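Local coordinates for peroxisomal membrane protein PEX15 (Saccharomyces cerevisiae, PDB 5VXV), which docks the PEX1-PEX6 AAA ATPase complex at the peroxisomal membrane, so that the PEX5 receptor can be extracted from it, at residues K18-K23 and V46-I51; G28-T33 and L60-E65; M40-F45 and R81-G86; S124-F129 and I150-F155; V157-H162 and P168-A173. All coordinates share one frame; numbering follows the deposited sequence. Where two conformers were deposited one is given.

Contact 1: residues K18-K23 and V46-I51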
# COMPACT_ATOMS: atom_id res chain seq x y z
N LYS A 18 8.46 -15.51 -6.55
CA LYS A 18 8.01 -15.65 -7.93
C LYS A 18 7.41 -17.03 -8.17
O LYS A 18 6.35 -17.16 -8.80
CB LYS A 18 9.16 -15.38 -8.90
CG LYS A 18 8.80 -15.59 -10.37
N ASP A 19 8.08 -18.08 -7.68
CA ASP A 19 7.55 -19.43 -7.83
C ASP A 19 6.22 -19.58 -7.10
O ASP A 19 5.30 -20.24 -7.60
CB ASP A 19 8.56 -20.45 -7.32
CG ASP A 19 9.78 -20.56 -8.21
OD1 ASP A 19 9.71 -20.13 -9.38
OD2 ASP A 19 10.81 -21.09 -7.74
N CYS A 20 6.11 -18.99 -5.91
CA CYS A 20 4.84 -19.01 -5.18
C CYS A 20 3.72 -18.42 -6.04
O CYS A 20 2.67 -19.05 -6.22
CB CYS A 20 4.99 -18.23 -3.87
SG CYS A 20 3.44 -17.96 -2.98
N LEU A 21 3.94 -17.22 -6.58
CA LEU A 21 2.90 -16.56 -7.36
C LEU A 21 2.60 -17.33 -8.65
O LEU A 21 1.43 -17.43 -9.05
CB LEU A 21 3.32 -15.13 -7.67
CG LEU A 21 3.25 -14.18 -6.47
CD1 LEU A 21 4.02 -12.90 -6.74
CD2 LEU A 21 1.80 -13.87 -6.11
N GLU A 22 3.63 -17.86 -9.31
CA GLU A 22 3.38 -18.63 -10.53
C GLU A 22 2.54 -19.86 -10.24
O GLU A 22 1.68 -20.24 -11.04
CB GLU A 22 4.71 -19.03 -11.18
CG GLU A 22 5.52 -17.87 -11.75
CD GLU A 22 4.91 -17.27 -13.01
OE1 GLU A 22 3.82 -17.72 -13.43
OE2 GLU A 22 5.53 -16.35 -13.59
N LYS A 23 2.76 -20.50 -9.09
CA LYS A 23 1.96 -21.67 -8.72
C LYS A 23 0.52 -21.27 -8.41
O LYS A 23 -0.42 -21.96 -8.81
CB LYS A 23 2.59 -22.39 -7.53
CG LYS A 23 1.87 -23.69 -7.15
CD LYS A 23 1.87 -24.69 -8.29
N VAL A 46 -1.51 -11.16 -1.25
CA VAL A 46 -1.10 -9.79 -0.98
C VAL A 46 0.30 -9.76 -0.37
O VAL A 46 1.13 -8.91 -0.73
CB VAL A 46 -2.13 -9.10 -0.06
CG1 VAL A 46 -1.66 -7.71 0.34
CG2 VAL A 46 -3.48 -9.02 -0.76
N SER A 47 0.59 -10.67 0.55
CA SER A 47 1.91 -10.69 1.18
C SER A 47 3.00 -11.00 0.17
O SER A 47 4.08 -10.40 0.21
CB SER A 47 1.94 -11.69 2.33
OG SER A 47 1.17 -11.23 3.42
N ALA A 48 2.75 -11.94 -0.74
CA ALA A 48 3.74 -12.29 -1.75
C ALA A 48 3.96 -11.12 -2.71
O ALA A 48 5.11 -10.78 -3.03
CB ALA A 48 3.31 -13.54 -2.51
N CYS A 49 2.88 -10.51 -3.18
CA CYS A 49 3.02 -9.38 -4.10
C CYS A 49 3.74 -8.21 -3.45
O CYS A 49 4.46 -7.47 -4.14
CB CYS A 49 1.64 -8.94 -4.59
SG CYS A 49 0.91 -10.09 -5.77
N ASP A 50 3.58 -8.02 -2.14
CA ASP A 50 4.25 -6.91 -1.47
C ASP A 50 5.76 -7.10 -1.46
O ASP A 50 6.50 -6.11 -1.38
CB ASP A 50 3.72 -6.76 -0.04
CG ASP A 50 4.14 -5.44 0.60
OD1 ASP A 50 3.99 -4.38 -0.05
OD2 ASP A 50 4.61 -5.47 1.76
N ILE A 51 6.24 -8.34 -1.53
CA ILE A 51 7.68 -8.59 -1.52
C ILE A 51 8.29 -8.40 -2.91
O ILE A 51 9.45 -8.00 -3.03
CB ILE A 51 7.98 -10.00 -0.97
CG1 ILE A 51 7.56 -10.09 0.50
CG2 ILE A 51 9.46 -10.34 -1.11
CD1 ILE A 51 7.54 -11.51 1.04

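Contact 2: residues G28-T33 and L60-E65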
# COMPACT_ATOMS: atom_id res chain seq x y z
N GLY A 28 -5.10 -21.46 -10.33
CA GLY A 28 -6.31 -20.66 -10.42
C GLY A 28 -6.68 -19.89 -9.17
O GLY A 28 -7.83 -19.47 -9.05
N PHE A 29 -5.74 -19.69 -8.24
CA PHE A 29 -6.06 -19.01 -6.99
C PHE A 29 -6.18 -17.50 -7.13
O PHE A 29 -6.82 -16.87 -6.28
CB PHE A 29 -4.98 -19.31 -5.93
CG PHE A 29 -5.09 -20.68 -5.29
CD1 PHE A 29 -6.29 -21.37 -5.24
CD2 PHE A 29 -3.96 -21.26 -4.73
CE1 PHE A 29 -6.35 -22.62 -4.63
CE2 PHE A 29 -4.03 -22.51 -4.13
CZ PHE A 29 -5.22 -23.18 -4.08
N ILE A 30 -5.58 -16.90 -8.15
CA ILE A 30 -5.56 -15.43 -8.26
C ILE A 30 -6.87 -15.03 -8.92
O ILE A 30 -6.97 -14.76 -10.12
CB ILE A 30 -4.33 -14.93 -9.03
CG1 ILE A 30 -3.06 -15.56 -8.45
CG2 ILE A 30 -4.25 -13.40 -8.95
CD1 ILE A 30 -1.78 -15.20 -9.18
N ASP A 31 -7.92 -14.98 -8.10
CA ASP A 31 -9.29 -14.85 -8.59
C ASP A 31 -10.13 -14.31 -7.44
O ASP A 31 -10.14 -14.91 -6.36
CB ASP A 31 -9.81 -16.20 -9.08
CG ASP A 31 -11.19 -16.11 -9.71
OD1 ASP A 31 -11.85 -15.06 -9.58
OD2 ASP A 31 -11.62 -17.11 -10.33
N ILE A 32 -10.83 -13.20 -7.67
CA ILE A 32 -11.62 -12.58 -6.61
C ILE A 32 -12.62 -13.57 -6.02
O ILE A 32 -12.91 -13.53 -4.82
CB ILE A 32 -12.32 -11.30 -7.12
CG1 ILE A 32 -13.16 -10.65 -6.02
CG2 ILE A 32 -13.19 -11.61 -8.33
CD1 ILE A 32 -12.36 -10.15 -4.83
N THR A 33 -13.16 -14.47 -6.85
CA THR A 33 -14.11 -15.45 -6.34
C THR A 33 -13.45 -16.38 -5.33
O THR A 33 -14.06 -16.75 -4.32
CB THR A 33 -14.70 -16.26 -7.50
OG1 THR A 33 -15.33 -15.38 -8.43
CG2 THR A 33 -15.73 -17.27 -6.98
N LEU A 60 3.33 -13.70 -18.56
CA LEU A 60 2.25 -12.84 -19.03
C LEU A 60 0.93 -13.16 -18.33
O LEU A 60 0.22 -12.25 -17.91
CB LEU A 60 2.10 -12.97 -20.55
CG LEU A 60 3.19 -12.29 -21.37
N THR A 61 0.59 -14.44 -18.20
CA THR A 61 -0.66 -14.81 -17.54
C THR A 61 -0.67 -14.35 -16.09
O THR A 61 -1.63 -13.72 -15.63
CB THR A 61 -0.89 -16.32 -17.64
OG1 THR A 61 -0.96 -16.71 -19.01
CG2 THR A 61 -2.18 -16.72 -16.94
N LEU A 62 0.40 -14.66 -15.35
CA LEU A 62 0.49 -14.21 -13.96
C LEU A 62 0.40 -12.69 -13.87
O LEU A 62 -0.29 -12.15 -13.01
CB LEU A 62 1.78 -14.71 -13.33
CG LEU A 62 2.14 -14.13 -11.96
CD1 LEU A 62 1.02 -14.36 -10.96
CD2 LEU A 62 3.44 -14.74 -11.44
N GLN A 63 1.10 -11.99 -14.76
CA GLN A 63 1.09 -10.53 -14.73
C GLN A 63 -0.31 -9.99 -14.94
O GLN A 63 -0.74 -9.06 -14.25
CB GLN A 63 2.06 -9.98 -15.78
CG GLN A 63 2.49 -8.55 -15.52
CD GLN A 63 3.68 -8.13 -16.36
OE1 GLN A 63 3.69 -7.05 -16.95
NE2 GLN A 63 4.71 -8.97 -16.39
N SER A 64 -1.05 -10.55 -15.90
CA SER A 64 -2.40 -10.07 -16.16
C SER A 64 -3.31 -10.31 -14.96
O SER A 64 -4.19 -9.48 -14.67
CB SER A 64 -2.98 -10.75 -17.41
OG SER A 64 -3.32 -12.10 -17.14
N GLU A 65 -3.11 -11.42 -14.25
CA GLU A 65 -3.96 -11.73 -13.10
C GLU A 65 -3.64 -10.82 -11.92
O GLU A 65 -4.55 -10.38 -11.21
CB GLU A 65 -3.81 -13.20 -12.73
CG GLU A 65 -4.43 -14.13 -13.77
CD GLU A 65 -4.11 -15.59 -13.55
OE1 GLU A 65 -4.65 -16.43 -14.30
OE2 GLU A 65 -3.33 -15.92 -12.63
O HOH W 1 -5.25 -17.59 -11.03
O HOH W 2 -7.01 -11.96 -11.34

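Contact 3: residues M40-F45 and R81-G86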
# COMPACT_ATOMS: atom_id res chain seq x y z
N MSE A 40 -7.34 -16.71 3.64
CA MSE A 40 -5.90 -16.88 3.76
C MSE A 40 -5.22 -16.99 2.40
O MSE A 40 -4.02 -16.72 2.27
CB MSE A 40 -5.57 -18.10 4.62
CG MSE A 40 -5.73 -17.88 6.13
SE MSE A 40 -4.73 -16.33 6.82
CE MSE A 40 -6.18 -15.02 6.83
N ILE A 41 -5.98 -17.38 1.37
CA ILE A 41 -5.44 -17.33 0.01
C ILE A 41 -5.22 -15.88 -0.41
O ILE A 41 -4.19 -15.54 -0.99
CB ILE A 41 -6.36 -18.08 -0.97
CG1 ILE A 41 -6.42 -19.57 -0.60
CG2 ILE A 41 -5.87 -17.90 -2.41
CD1 ILE A 41 -7.29 -20.42 -1.51
N LEU A 42 -6.20 -15.02 -0.12
CA LEU A 42 -6.01 -13.59 -0.38
C LEU A 42 -4.86 -13.03 0.44
O LEU A 42 -4.03 -12.27 -0.08
CB LEU A 42 -7.31 -12.84 -0.07
CG LEU A 42 -7.26 -11.31 -0.12
CD1 LEU A 42 -6.81 -10.81 -1.48
CD2 LEU A 42 -8.64 -10.74 0.23
N ASP A 43 -4.77 -13.41 1.71
CA ASP A 43 -3.70 -12.91 2.57
C ASP A 43 -2.33 -13.29 2.02
O ASP A 43 -1.41 -12.47 2.00
CB ASP A 43 -3.89 -13.44 3.99
CG ASP A 43 -3.35 -12.49 5.05
OD1 ASP A 43 -3.61 -11.27 4.95
OD2 ASP A 43 -2.66 -12.97 5.97
N LEU A 44 -2.17 -14.54 1.57
CA LEU A 44 -0.90 -14.96 0.99
C LEU A 44 -0.59 -14.17 -0.27
O LEU A 44 0.54 -13.69 -0.47
CB LEU A 44 -0.92 -16.46 0.69
CG LEU A 44 0.29 -16.98 -0.11
CD1 LEU A 44 1.59 -16.73 0.64
CD2 LEU A 44 0.13 -18.46 -0.42
N PHE A 45 -1.58 -14.02 -1.15
CA PHE A 45 -1.37 -13.31 -2.40
C PHE A 45 -0.86 -11.90 -2.16
O PHE A 45 0.12 -11.46 -2.77
CB PHE A 45 -2.66 -13.29 -3.21
CG PHE A 45 -2.57 -12.48 -4.46
CD1 PHE A 45 -1.85 -12.94 -5.55
CD2 PHE A 45 -3.21 -11.25 -4.56
CE1 PHE A 45 -1.76 -12.21 -6.71
CE2 PHE A 45 -3.13 -10.51 -5.72
CZ PHE A 45 -2.41 -10.98 -6.79
N ARG A 81 -10.66 -4.35 -2.96
CA ARG A 81 -10.52 -3.20 -2.08
C ARG A 81 -11.60 -3.20 -1.00
O ARG A 81 -11.31 -2.94 0.17
CB ARG A 81 -10.58 -1.91 -2.91
CG ARG A 81 -9.78 -0.76 -2.34
CD ARG A 81 -9.32 0.21 -3.43
NE ARG A 81 -10.43 0.93 -4.05
CZ ARG A 81 -10.75 0.88 -5.35
NH1 ARG A 81 -10.07 0.13 -6.20
NH2 ARG A 81 -11.77 1.60 -5.79
N LYS A 82 -12.84 -3.51 -1.38
CA LYS A 82 -13.92 -3.57 -0.40
C LYS A 82 -13.63 -4.61 0.69
O LYS A 82 -13.94 -4.39 1.86
CB LYS A 82 -15.25 -3.88 -1.09
CG LYS A 82 -15.76 -2.75 -1.97
CD LYS A 82 -17.11 -3.08 -2.59
CE LYS A 82 -17.63 -1.94 -3.45
N ILE A 83 -13.03 -5.74 0.31
CA ILE A 83 -12.72 -6.78 1.28
C ILE A 83 -11.60 -6.33 2.20
O ILE A 83 -11.69 -6.45 3.43
CB ILE A 83 -12.36 -8.10 0.57
CG1 ILE A 83 -13.56 -8.64 -0.21
CG2 ILE A 83 -11.86 -9.13 1.58
CD1 ILE A 83 -13.23 -9.80 -1.13
N ILE A 84 -10.51 -5.81 1.63
CA ILE A 84 -9.33 -5.49 2.42
C ILE A 84 -9.57 -4.24 3.25
O ILE A 84 -9.32 -4.22 4.46
CB ILE A 84 -8.10 -5.36 1.51
CG1 ILE A 84 -7.75 -6.74 0.94
CG2 ILE A 84 -6.91 -4.79 2.27
CD1 ILE A 84 -6.60 -6.76 -0.05
N LEU A 85 -10.05 -3.16 2.62
CA LEU A 85 -10.34 -1.95 3.37
C LEU A 85 -11.50 -2.14 4.34
O LEU A 85 -11.64 -1.36 5.28
CB LEU A 85 -10.64 -0.79 2.42
CG LEU A 85 -9.43 -0.04 1.85
CD1 LEU A 85 -8.50 -0.96 1.08
CD2 LEU A 85 -9.89 1.12 0.98
N GLY A 86 -12.32 -3.18 4.14
CA GLY A 86 -13.43 -3.45 5.03
C GLY A 86 -13.04 -4.05 6.36
O GLY A 86 -13.84 -4.01 7.30

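Contact 4: residues S124-F129 and I150-F155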
# COMPACT_ATOMS: atom_id res chain seq x y z
N SER A 124 -7.22 10.05 -3.95
CA SER A 124 -8.59 10.15 -3.44
C SER A 124 -8.98 8.91 -2.66
O SER A 124 -9.57 9.01 -1.57
CB SER A 124 -9.56 10.38 -4.60
OG SER A 124 -9.33 11.63 -5.21
N ILE A 125 -8.67 7.72 -3.20
CA ILE A 125 -9.00 6.48 -2.50
C ILE A 125 -8.35 6.46 -1.12
O ILE A 125 -8.99 6.12 -0.12
CB ILE A 125 -8.57 5.27 -3.35
CG1 ILE A 125 -9.51 5.11 -4.55
CG2 ILE A 125 -8.54 3.99 -2.52
CD1 ILE A 125 -9.02 4.15 -5.61
N MSE A 126 -7.07 6.81 -1.05
CA MSE A 126 -6.34 6.74 0.20
C MSE A 126 -6.80 7.80 1.20
O MSE A 126 -6.97 7.50 2.38
CB MSE A 126 -4.84 6.85 -0.05
CG MSE A 126 -4.26 5.64 -0.75
SE MSE A 126 -2.31 5.67 -0.81
CE MSE A 126 -1.92 5.31 1.06
N SER A 127 -7.00 9.04 0.74
CA SER A 127 -7.42 10.08 1.67
C SER A 127 -8.84 9.83 2.16
O SER A 127 -9.15 10.05 3.34
CB SER A 127 -7.30 11.47 1.02
OG SER A 127 -8.03 11.55 -0.18
N ASP A 128 -9.73 9.36 1.28
CA ASP A 128 -11.06 8.95 1.73
C ASP A 128 -10.96 7.86 2.79
O ASP A 128 -11.68 7.88 3.80
CB ASP A 128 -11.90 8.46 0.56
CG ASP A 128 -12.44 9.59 -0.30
OD1 ASP A 128 -12.45 10.75 0.15
OD2 ASP A 128 -12.86 9.30 -1.44
N PHE A 129 -10.07 6.88 2.59
CA PHE A 129 -9.96 5.80 3.56
C PHE A 129 -9.39 6.29 4.88
O PHE A 129 -9.80 5.83 5.95
CB PHE A 129 -9.10 4.65 3.03
CG PHE A 129 -8.83 3.63 4.08
CD1 PHE A 129 -9.81 2.72 4.44
CD2 PHE A 129 -7.62 3.61 4.75
CE1 PHE A 129 -9.58 1.80 5.43
CE2 PHE A 129 -7.39 2.68 5.74
CZ PHE A 129 -8.37 1.78 6.08
N ILE A 150 0.12 6.89 6.60
CA ILE A 150 0.35 8.28 6.20
C ILE A 150 1.69 8.40 5.48
O ILE A 150 1.82 9.17 4.52
CB ILE A 150 0.29 9.21 7.43
CG1 ILE A 150 -1.05 9.05 8.16
CG2 ILE A 150 0.48 10.66 6.99
CD1 ILE A 150 -2.28 9.31 7.31
N GLU A 151 2.69 7.63 5.90
CA GLU A 151 3.99 7.74 5.26
C GLU A 151 3.99 7.12 3.87
O GLU A 151 4.73 7.58 2.99
CB GLU A 151 5.06 7.12 6.17
CG GLU A 151 5.29 7.98 7.42
CD GLU A 151 6.52 7.59 8.21
OE1 GLU A 151 7.16 6.57 7.87
OE2 GLU A 151 6.84 8.30 9.19
N ILE A 152 3.14 6.12 3.62
CA ILE A 152 2.94 5.66 2.24
C ILE A 152 2.38 6.80 1.40
O ILE A 152 2.88 7.09 0.31
CB ILE A 152 2.01 4.43 2.20
CG1 ILE A 152 2.68 3.22 2.84
CG2 ILE A 152 1.62 4.11 0.76
CD1 ILE A 152 1.73 2.06 3.09
N PHE A 153 1.33 7.45 1.90
CA PHE A 153 0.71 8.54 1.16
C PHE A 153 1.74 9.62 0.81
O PHE A 153 1.82 10.06 -0.34
CB PHE A 153 -0.44 9.13 1.97
CG PHE A 153 -1.22 10.20 1.25
CD1 PHE A 153 -0.83 11.52 1.33
CD2 PHE A 153 -2.34 9.87 0.51
CE1 PHE A 153 -1.55 12.51 0.68
CE2 PHE A 153 -3.06 10.85 -0.15
CZ PHE A 153 -2.66 12.17 -0.07
N ILE A 154 2.53 10.04 1.79
CA ILE A 154 3.46 11.14 1.57
C ILE A 154 4.65 10.69 0.73
O ILE A 154 4.97 11.30 -0.30
CB ILE A 154 3.91 11.74 2.91
CG1 ILE A 154 2.72 12.39 3.61
CG2 ILE A 154 5.03 12.77 2.70
CD1 ILE A 154 3.01 12.92 5.00
N PHE A 155 5.33 9.62 1.15
CA PHE A 155 6.62 9.28 0.54
C PHE A 155 6.46 8.50 -0.76
O PHE A 155 7.25 8.67 -1.69
CB PHE A 155 7.48 8.50 1.53
CG PHE A 155 7.88 9.29 2.75
CD1 PHE A 155 8.45 10.55 2.62
CD2 PHE A 155 7.67 8.79 4.02
CE1 PHE A 155 8.81 11.28 3.73
CE2 PHE A 155 8.02 9.52 5.13
CZ PHE A 155 8.59 10.76 5.00

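Contact 5: residues V157-H162 and P168-A173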
# COMPACT_ATOMS: atom_id res chain seq x y z
N VAL A 157 3.39 8.23 -2.67
CA VAL A 157 2.45 8.82 -3.61
C VAL A 157 2.84 10.26 -3.92
O VAL A 157 3.14 10.59 -5.08
CB VAL A 157 1.01 8.73 -3.08
CG1 VAL A 157 0.02 9.26 -4.12
CG2 VAL A 157 0.67 7.29 -2.72
N LYS A 158 2.85 11.13 -2.91
CA LYS A 158 3.12 12.54 -3.18
C LYS A 158 4.54 12.76 -3.67
O LYS A 158 4.78 13.60 -4.54
CB LYS A 158 2.85 13.39 -1.93
CG LYS A 158 1.44 13.28 -1.34
CD LYS A 158 0.32 13.49 -2.36
CE LYS A 158 0.37 14.87 -3.01
NZ LYS A 158 -0.90 15.18 -3.73
N VAL A 159 5.51 12.02 -3.12
CA VAL A 159 6.91 12.17 -3.51
C VAL A 159 7.21 11.31 -4.73
O VAL A 159 7.48 11.84 -5.82
CB VAL A 159 7.84 11.81 -2.33
CG1 VAL A 159 9.30 11.69 -2.79
CG2 VAL A 159 7.73 12.84 -1.23
N LYS A 160 7.16 9.99 -4.58
CA LYS A 160 7.71 9.10 -5.60
C LYS A 160 6.87 9.12 -6.88
O LYS A 160 7.40 9.34 -7.97
CB LYS A 160 7.83 7.68 -5.06
CG LYS A 160 8.47 6.71 -6.04
N LEU A 161 5.56 8.87 -6.77
CA LEU A 161 4.76 8.74 -7.98
C LEU A 161 4.68 10.05 -8.76
O LEU A 161 4.54 10.04 -9.99
CB LEU A 161 3.35 8.24 -7.65
CG LEU A 161 3.21 6.75 -7.30
CD1 LEU A 161 1.76 6.40 -7.04
CD2 LEU A 161 3.78 5.85 -8.40
N HIS A 162 4.78 11.19 -8.08
CA HIS A 162 4.80 12.48 -8.75
C HIS A 162 6.21 12.97 -9.07
O HIS A 162 6.36 14.02 -9.71
CB HIS A 162 4.08 13.54 -7.90
CG HIS A 162 2.60 13.38 -7.86
ND1 HIS A 162 1.82 13.40 -9.00
CD2 HIS A 162 1.74 13.22 -6.82
CE1 HIS A 162 0.55 13.25 -8.66
NE2 HIS A 162 0.48 13.14 -7.35
N PRO A 168 7.68 19.30 4.26
CA PRO A 168 6.65 19.28 5.31
C PRO A 168 5.31 19.79 4.82
O PRO A 168 4.27 19.43 5.39
CB PRO A 168 7.22 20.19 6.41
CG PRO A 168 8.67 20.35 6.09
CD PRO A 168 8.82 20.17 4.62
N ASN A 169 5.29 20.62 3.77
CA ASN A 169 4.04 21.16 3.26
C ASN A 169 3.11 20.07 2.73
O ASN A 169 1.90 20.30 2.62
CB ASN A 169 4.32 22.18 2.16
CG ASN A 169 5.11 23.38 2.67
N MSE A 170 3.65 18.90 2.41
CA MSE A 170 2.81 17.79 1.97
C MSE A 170 1.96 17.28 3.13
O MSE A 170 0.80 16.91 2.94
CB MSE A 170 3.67 16.66 1.43
CG MSE A 170 4.44 17.04 0.19
SE MSE A 170 5.70 15.65 -0.29
CE MSE A 170 5.96 16.11 -2.17
N TYR A 171 2.54 17.25 4.32
CA TYR A 171 1.78 16.85 5.50
C TYR A 171 0.73 17.89 5.84
O TYR A 171 -0.44 17.55 6.05
CB TYR A 171 2.72 16.63 6.69
CG TYR A 171 1.97 16.26 7.95
CD1 TYR A 171 1.47 14.98 8.13
CD2 TYR A 171 1.75 17.20 8.95
CE1 TYR A 171 0.78 14.64 9.28
CE2 TYR A 171 1.05 16.87 10.10
CZ TYR A 171 0.57 15.59 10.25
OH TYR A 171 -0.11 15.25 11.39
N TRP A 172 1.12 19.16 5.89
CA TRP A 172 0.15 20.20 6.23
C TRP A 172 -0.95 20.31 5.18
O TRP A 172 -2.10 20.58 5.53
CB TRP A 172 0.87 21.54 6.41
CG TRP A 172 1.95 21.50 7.45
CD1 TRP A 172 3.27 21.80 7.28
CD2 TRP A 172 1.80 21.11 8.82
NE1 TRP A 172 3.95 21.63 8.47
CE2 TRP A 172 3.07 21.21 9.43
CE3 TRP A 172 0.71 20.69 9.60
CZ2 TRP A 172 3.28 20.90 10.77
CZ3 TRP A 172 0.92 20.39 10.93
CH2 TRP A 172 2.20 20.50 11.50
N ALA A 173 -0.62 20.07 3.91
CA ALA A 173 -1.64 20.10 2.87
C ALA A 173 -2.66 18.99 3.08
O ALA A 173 -3.87 19.22 2.97
CB ALA A 173 -0.99 19.97 1.49

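Contact 1: residues K18-K23 and V46-I51
Cys20 and Leu21 meet Ala48 and Cys49 where two helices of the alpha-helical, probably cytoplasmic domain, 17-27 and 39-51, pack against each other. The local axes come within 9.9 Å and run roughly antiparallel, 136° between their N-to-C directions. Along the first segment, Cys20 comes first: its SG lies 4.4 Å from Ala48 CB, a loose apolar approach, and the residue also packs on Leu11 of helix 3-13. Leu21 follows and carries most of the contact. Its CG is turned anti to the carbonyl carbon (chi1 -73°), and from there CD2 spans two neighbouring residues of the other helix. The small methyl of Ala48 is consistent with the close approach of the backbones, with 7.1 Å between Leu21 CA and Ala48 CA, the closest pair of CA atoms across the segments. Glu22, which does not touch segment 46-51, accepts a hydrogen bond from the backbone N of Gly59. All four touching residues are buried, and every side-chain contact between the segments is apolar. Leu21 CD2 sits equally near its two partners, 3.9 Å from Ala48 CB and 3.9 Å from Cys49 SG.

Contact 2: residues G28-T33 and L60-E65
Ile30 reaches from the link between helices 17-27 and 32-37 and lies crosswise over two side chains of helix 60-70, meeting both Leu62 and Glu65 at about a right angle. The link opens with a Schellman motif at Gly28, passes through an inverse gamma turn centred on Ile30, and ends at Asp31, the N-cap of the next helix, whose OD1 accepts from Thr33 N. The two branches of Ile30 divide the work. CG1, anti to the carbonyl carbon (chi1 -50°), carries CD1 to Leu62, where Ile30 CD1 to Leu62 CD1 is 3.4 Å, tighter than usual van der Waals contact. Ile30 CG2, anti to the backbone N, lies 3.8 Å from Glu65 CB and also touches that residue's carbonyl. The carboxylate of Glu65 runs past the isoleucine on an extended chain, and OE2 finds its strongest partner in Ser25 OG of helix 17-27. An alanine at Ile30 is likely to open a gap beside Leu62 CD1 and strip Glu65 CB of the CG2 methyl packed against it. Two waters join the backbone of Ile30 to Glu65: one accepts from Ile30 N and donates weakly to OE2, while the other donates to Ile30 O at 3.1 Å and to Glu65 O at 2.9 Å.

Contact 3: residues M40-F45 and R81-G86
Leu42 CD2 is the atom of segment 40-45 that carries this contact, fitting against two consecutive isoleucines of helix 75-86. It lies 3.8 Å from Ile83 CG2 and, in the conformer given for Ile84, 4.2 Å from Ile84 CG1, where a single methyl bridges both residues. The side chains cross obliquely in each pair. Leu42 has CG anti to the backbone N (chi1 173°), which extends its branches toward the other helix across a backbone gap of 9.2 Å between Leu42 CA and Ile84 CA. Such a separation is in keeping with the modest 111 Å² buried between the segments. A second shell packs around these three residues. Helix 32-37 lies beside them, with Phe35 touching Leu42, while Ile32 and Lys36 touch Ile83; helix 91-108 adds Ile94 and Phe97 against Ile84. Farther out, Asp43 OD1 forms a salt bridge with Lys90 NZ, and Arg81 NH1 donates to the carbonyl of Leu72, tying polar side chains of both segments to other parts of the chain. Leu42 and Ile84 are buried. Aliphatic packing between helices 39-51 and 75-86, with helices 32-37 and 91-108 around it, is that of an all-alpha fold, with the partly exposed Ile83 at its margin.

Contact 4: residues S124-F129 and I150-F155
Met126, a selenomethionine, starts with CG anti to the carbonyl carbon, runs extended through chi2 and bends at chi3 (72°), which brings its CE over to Ile152. On the other helix, Phe153 holds CG anti to the backbone N (chi1 -176°), directing its ring toward helix 112-136. The result is two separate touches by one side chain. At its end, Met126 CE lies 3.7 Å from Ile152 CG2, the two side chains crossing at about a right angle, and it also approaches Phe153 N at 4.0 Å. At its base, Met126 CB meets the ring edge of Phe153 in the ring plane, 4.0 Å from CD2. Ser127 adds its CB at 4.4 Å from Phe153 CE2, while its OG bonds to the carbonyl of Glu123 one turn earlier. The local helix axes run close to antiparallel, at 150°, and 11.0 Å apart, a spacing that the selenomethionine and phenylalanine span. Ile152 continues onto Asn95, Arg99 and Ile102 of helix 91-108, placing the contact inside a bundle. With the closest side-chain pairs apolar and the hydroxyl of Ser127 bonded within its own helix, the pairing rests on shape and burial rather than on polar bonds.

Contact 5: residues V157-H162 and P168-A173
Met170, a selenomethionine, lays its extended end over Val159 and the base of Lys158, crossing the valine at about a right angle. SE of Met170 is 3.6 Å from Val159 CG2 and 4.0 Å from Lys158 CB, while its CE comes to 3.6 Å from Lys158 O. Val159 CG2 is positioned anti to the carbonyl carbon (its CG1 has chi1 169°), the branch that faces the selenium. Of its side chain, Lys158 brings CB to the contact, beside its carbonyl O: bends at chi2 and chi3 carry its amino group away from Met170 to a salt bridge with Glu123, which His162 NE2 also bonds. The helix carrying Val159 has a wider pi-type turn over 157-161 before it ends. On the opposite segment, Tyr171 packs against helix 196-217 and its OH bonds to Glu197. The arrangement is the packing of two helices consecutive in the chain, joined by a short non-helical link, within an all-alpha fold.

Contacts 1 to 4 are buried, whereas contact 5 is only partly so, with Met170 its one buried member. Contacts 1 and 3 share helix 39-51 and, with contact 2, form one touching cluster in which Phe45 meets both Leu21 and Ile30. Contacts 4 and 5 share helix 143-161 and are probably joined by backbone hydrogen bonds along it; contact 4 also touches contact 3, through Ile125 on Arg81 and Phe129 on Leu85, linking the two groups. Contacts 1 and 5 lie on opposite sides of the chain's centre. Contact 2 alone involves a loop and brings in bridging waters; the others are helix-on-helix and mainly apolar, with selenomethionine prominent in contacts 4 and 5.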